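Local coordinates for poly-beta-1,6-N-acetyl-D-glucosamine export protein (Escherichia coli, PDB 4Y25) that exports the biofilm polysaccharide poly-beta-1,6-N-acetyl-D-glucosamine, probably partially N-deacetylated, across the outer membrane, this chain being its membrane beta-barrel domain, at residues 227-239 against 250-264. Sequence-based numbering, arbitrary orientation.
Sequences ENSWEQIFSAGVG and VVTQLGYGQRISWND
Segments 227-239 and 250-264 belong to the antiparallel beta hairpin of strands 228-243 and 247-262 in the wall of the 16-stranded outer-membrane barrel, paired from S229 with S261 to G239 with V251. Paired backbone bonds join every second residue pair, such as S235 N to G255 O (3.0 Å) and G255 N back to S235 O. On the face bearing W230, F234, L254 and Y256, which is rich in aromatic and apolar side chains as lipid-facing barrel surfaces are, a relay of side-chain hydrogen bonds crosses the strands. The W230 indole NE1 donates to Q258 OE1 (3.1 Å, N-H...O 136°); the oxygen lies in the ring plane, but the nitrogen stands above the plane of the Q258 amide. Q258 NE2 in turn donates to Y256 OH, which donates to Q232 OE1 at 2.8 Å, in the carbonyl plane. Y256 CG is anti to the backbone N (chi1 178°), and the phenol reaches back across to Q232, whose amide plane is turned 79° from the ring. I260 CD1 packs against W230 CG at 3.5 Å, and L254 CD2 against A236 CB. Where strand 228-243 begins and strand 247-262 ends, N228 ND2 sits over the centre of one W262 ring face, 3.8 Å above it. The other face carries E231 and R259 side by side, E231 CG meeting R259 CB at 3.5 Å; the guanidinium continues to salt bridges with D267 and D292 on the next two strands.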
# COMPACT_ATOMS: atom_id res chain seq x y z
N GLU A 227 16.07 -11.81 20.16
CA GLU A 227 14.85 -11.10 19.71
C GLU A 227 15.04 -9.83 18.87
O GLU A 227 14.07 -9.11 18.62
CB GLU A 227 13.96 -10.73 20.91
CG GLU A 227 13.33 -11.90 21.68
CD GLU A 227 14.31 -12.75 22.47
OE1 GLU A 227 15.51 -12.44 22.47
OE2 GLU A 227 13.88 -13.74 23.09
N ASN A 228 16.27 -9.54 18.44
CA ASN A 228 16.48 -8.41 17.52
C ASN A 228 17.39 -8.80 16.36
O ASN A 228 18.36 -9.54 16.54
CB ASN A 228 17.05 -7.20 18.27
CG ASN A 228 17.98 -7.59 19.39
OD1 ASN A 228 18.64 -8.62 19.34
ND2 ASN A 228 18.04 -6.75 20.42
N SER A 229 17.07 -8.31 15.16
CA SER A 229 17.71 -8.81 13.94
C SER A 229 17.89 -7.77 12.84
O SER A 229 17.49 -6.61 12.98
CB SER A 229 16.89 -9.98 13.39
OG SER A 229 15.54 -9.60 13.18
N TRP A 230 18.50 -8.21 11.74
CA TRP A 230 18.80 -7.35 10.60
C TRP A 230 18.79 -8.17 9.31
O TRP A 230 19.61 -9.08 9.15
CB TRP A 230 20.16 -6.68 10.78
CG TRP A 230 20.55 -5.76 9.66
CD1 TRP A 230 19.71 -5.12 8.80
CD2 TRP A 230 21.88 -5.39 9.28
NE1 TRP A 230 20.43 -4.37 7.90
CE2 TRP A 230 21.76 -4.52 8.18
CE3 TRP A 230 23.15 -5.72 9.76
CZ2 TRP A 230 22.88 -3.96 7.55
CZ3 TRP A 230 24.25 -5.16 9.13
CH2 TRP A 230 24.11 -4.30 8.04
N GLU A 231 17.88 -7.85 8.40
CA GLU A 231 17.78 -8.61 7.15
C GLU A 231 17.79 -7.73 5.91
O GLU A 231 17.47 -6.54 5.98
CB GLU A 231 16.51 -9.47 7.16
CG GLU A 231 15.22 -8.67 7.12
CD GLU A 231 14.01 -9.52 6.78
OE1 GLU A 231 14.19 -10.70 6.41
OE2 GLU A 231 12.87 -9.00 6.87
N GLN A 232 18.17 -8.30 4.78
CA GLN A 232 18.08 -7.60 3.50
C GLN A 232 17.05 -8.28 2.60
O GLN A 232 16.91 -9.50 2.60
CB GLN A 232 19.43 -7.55 2.79
CG GLN A 232 19.99 -8.90 2.40
CD GLN A 232 21.29 -8.79 1.65
OE1 GLN A 232 21.78 -7.69 1.39
NE2 GLN A 232 21.87 -9.94 1.29
N ILE A 233 16.33 -7.46 1.84
CA ILE A 233 15.26 -7.96 1.00
C ILE A 233 15.56 -7.70 -0.47
O ILE A 233 15.73 -6.56 -0.89
CB ILE A 233 13.92 -7.31 1.36
CG1 ILE A 233 13.66 -7.43 2.86
CG2 ILE A 233 12.80 -7.94 0.55
CD1 ILE A 233 12.68 -6.41 3.39
N PHE A 234 15.64 -8.77 -1.26
CA PHE A 234 15.77 -8.63 -2.70
C PHE A 234 14.54 -9.19 -3.39
O PHE A 234 14.11 -10.31 -3.10
CB PHE A 234 17.03 -9.32 -3.22
CG PHE A 234 17.13 -9.32 -4.72
CD1 PHE A 234 17.26 -8.13 -5.41
CD2 PHE A 234 17.09 -10.51 -5.43
CE1 PHE A 234 17.36 -8.12 -6.79
CE2 PHE A 234 17.19 -10.51 -6.81
CZ PHE A 234 17.32 -9.31 -7.49
N SER A 235 13.96 -8.41 -4.30
CA SER A 235 12.79 -8.85 -5.04
C SER A 235 12.92 -8.49 -6.52
O SER A 235 13.47 -7.44 -6.86
CB SER A 235 11.51 -8.24 -4.46
OG SER A 235 11.53 -6.83 -4.58
N ALA A 236 12.41 -9.37 -7.38
CA ALA A 236 12.50 -9.16 -8.82
C ALA A 236 11.29 -9.75 -9.54
O ALA A 236 10.78 -10.81 -9.15
CB ALA A 236 13.78 -9.76 -9.37
N GLY A 237 10.84 -9.08 -10.59
CA GLY A 237 9.69 -9.52 -11.34
C GLY A 237 9.77 -9.17 -12.81
O GLY A 237 10.21 -8.07 -13.17
N VAL A 238 9.37 -10.11 -13.66
CA VAL A 238 9.28 -9.88 -15.09
C VAL A 238 7.91 -10.35 -15.58
O VAL A 238 7.55 -11.51 -15.39
CB VAL A 238 10.38 -10.62 -15.88
CG1 VAL A 238 10.22 -10.37 -17.37
CG2 VAL A 238 11.76 -10.18 -15.41
N GLY A 239 7.15 -9.45 -16.19
CA GLY A 239 5.81 -9.77 -16.64
C GLY A 239 5.38 -9.00 -17.87
O GLY A 239 6.19 -8.34 -18.52
N VAL A 250 6.32 -5.34 -22.10
CA VAL A 250 6.89 -6.08 -20.98
C VAL A 250 6.90 -5.26 -19.68
O VAL A 250 7.04 -4.04 -19.71
CB VAL A 250 8.32 -6.56 -21.32
CG1 VAL A 250 9.24 -5.38 -21.58
CG2 VAL A 250 8.88 -7.46 -20.23
N VAL A 251 6.72 -5.94 -18.56
CA VAL A 251 6.84 -5.32 -17.25
C VAL A 251 8.03 -5.90 -16.50
O VAL A 251 8.18 -7.12 -16.39
CB VAL A 251 5.57 -5.52 -16.40
CG1 VAL A 251 5.80 -5.05 -14.96
CG2 VAL A 251 4.41 -4.78 -17.02
N THR A 252 8.89 -5.03 -15.99
CA THR A 252 10.02 -5.47 -15.19
C THR A 252 10.09 -4.66 -13.90
O THR A 252 9.81 -3.46 -13.89
CB THR A 252 11.35 -5.35 -15.97
OG1 THR A 252 12.43 -5.80 -15.14
CG2 THR A 252 11.60 -3.91 -16.37
N GLN A 253 10.43 -5.33 -12.80
CA GLN A 253 10.50 -4.64 -11.52
C GLN A 253 11.57 -5.23 -10.61
O GLN A 253 11.76 -6.44 -10.54
CB GLN A 253 9.13 -4.68 -10.82
CG GLN A 253 8.57 -6.07 -10.62
CD GLN A 253 7.10 -6.04 -10.24
OE1 GLN A 253 6.41 -5.05 -10.47
NE2 GLN A 253 6.62 -7.14 -9.67
N LEU A 254 12.28 -4.33 -9.92
CA LEU A 254 13.34 -4.72 -9.00
C LEU A 254 13.22 -3.94 -7.70
O LEU A 254 12.82 -2.78 -7.70
CB LEU A 254 14.72 -4.47 -9.62
CG LEU A 254 15.13 -5.32 -10.82
CD1 LEU A 254 16.30 -4.68 -11.54
CD2 LEU A 254 15.48 -6.73 -10.37
N GLY A 255 13.56 -4.60 -6.60
CA GLY A 255 13.55 -3.95 -5.31
C GLY A 255 14.70 -4.44 -4.45
O GLY A 255 15.06 -5.62 -4.49
N TYR A 256 15.30 -3.52 -3.70
CA TYR A 256 16.27 -3.88 -2.68
C TYR A 256 16.02 -3.09 -1.42
O TYR A 256 15.86 -1.87 -1.46
CB TYR A 256 17.70 -3.66 -3.16
CG TYR A 256 18.71 -3.99 -2.09
CD1 TYR A 256 19.11 -5.31 -1.88
CD2 TYR A 256 19.24 -3.01 -1.27
CE1 TYR A 256 20.02 -5.62 -0.89
CE2 TYR A 256 20.15 -3.31 -0.28
CZ TYR A 256 20.54 -4.62 -0.09
OH TYR A 256 21.45 -4.93 0.90
N GLY A 257 16.00 -3.78 -0.29
CA GLY A 257 15.72 -3.14 0.98
C GLY A 257 16.32 -3.86 2.17
O GLY A 257 16.84 -4.97 2.03
N GLN A 258 16.26 -3.22 3.33
CA GLN A 258 16.75 -3.83 4.57
C GLN A 258 15.81 -3.56 5.73
O GLN A 258 15.12 -2.54 5.76
CB GLN A 258 18.15 -3.32 4.90
CG GLN A 258 19.23 -3.90 4.02
CD GLN A 258 20.58 -3.26 4.26
OE1 GLN A 258 20.86 -2.75 5.35
NE2 GLN A 258 21.42 -3.27 3.24
N ARG A 259 15.78 -4.49 6.68
CA ARG A 259 14.93 -4.39 7.86
C ARG A 259 15.75 -4.47 9.14
O ARG A 259 16.70 -5.25 9.24
CB ARG A 259 13.88 -5.50 7.85
CG ARG A 259 12.66 -5.20 7.00
CD ARG A 259 11.66 -4.37 7.78
NE ARG A 259 10.67 -3.75 6.90
CZ ARG A 259 9.78 -2.85 7.31
NH1 ARG A 259 9.76 -2.47 8.58
NH2 ARG A 259 8.91 -2.34 6.45
N ILE A 260 15.37 -3.66 10.12
CA ILE A 260 15.96 -3.72 11.45
C ILE A 260 14.85 -3.89 12.49
O ILE A 260 13.88 -3.13 12.50
CB ILE A 260 16.78 -2.46 11.79
CG1 ILE A 260 18.18 -2.56 11.18
CG2 ILE A 260 16.90 -2.27 13.29
CD1 ILE A 260 19.10 -3.49 11.94
N SER A 261 15.00 -4.89 13.35
CA SER A 261 14.08 -5.08 14.46
C SER A 261 14.89 -5.04 15.75
O SER A 261 15.90 -5.73 15.86
CB SER A 261 13.32 -6.40 14.33
OG SER A 261 12.50 -6.62 15.46
N TRP A 262 14.46 -4.23 16.72
CA TRP A 262 15.23 -4.06 17.94
C TRP A 262 14.38 -4.05 19.21
O TRP A 262 13.64 -3.10 19.46
CB TRP A 262 16.06 -2.78 17.88
CG TRP A 262 17.25 -2.82 18.78
CD1 TRP A 262 17.34 -2.33 20.04
CD2 TRP A 262 18.52 -3.42 18.48
NE1 TRP A 262 18.60 -2.57 20.55
CE2 TRP A 262 19.34 -3.24 19.61
CE3 TRP A 262 19.04 -4.08 17.36
CZ2 TRP A 262 20.65 -3.69 19.66
CZ3 TRP A 262 20.35 -4.53 17.41
CH2 TRP A 262 21.14 -4.34 18.55
N ASN A 263 14.51 -5.11 20.00
CA ASN A 263 13.84 -5.24 21.30
C ASN A 263 12.32 -5.12 21.25
O ASN A 263 11.69 -4.75 22.24
CB ASN A 263 14.39 -4.20 22.28
CG ASN A 263 15.85 -4.44 22.62
OD1 ASN A 263 16.34 -5.57 22.54
ND2 ASN A 263 16.54 -3.38 23.01
N ASP A 264 11.73 -5.42 20.09
CA ASP A 264 10.29 -5.31 19.87
C ASP A 264 9.79 -3.89 20.16
O ASP A 264 8.61 -3.68 20.44
CB ASP A 264 9.54 -6.32 20.74
CG ASP A 264 10.20 -7.68 20.75
OD1 ASP A 264 10.88 -8.03 19.76
OD2 ASP A 264 10.04 -8.42 21.75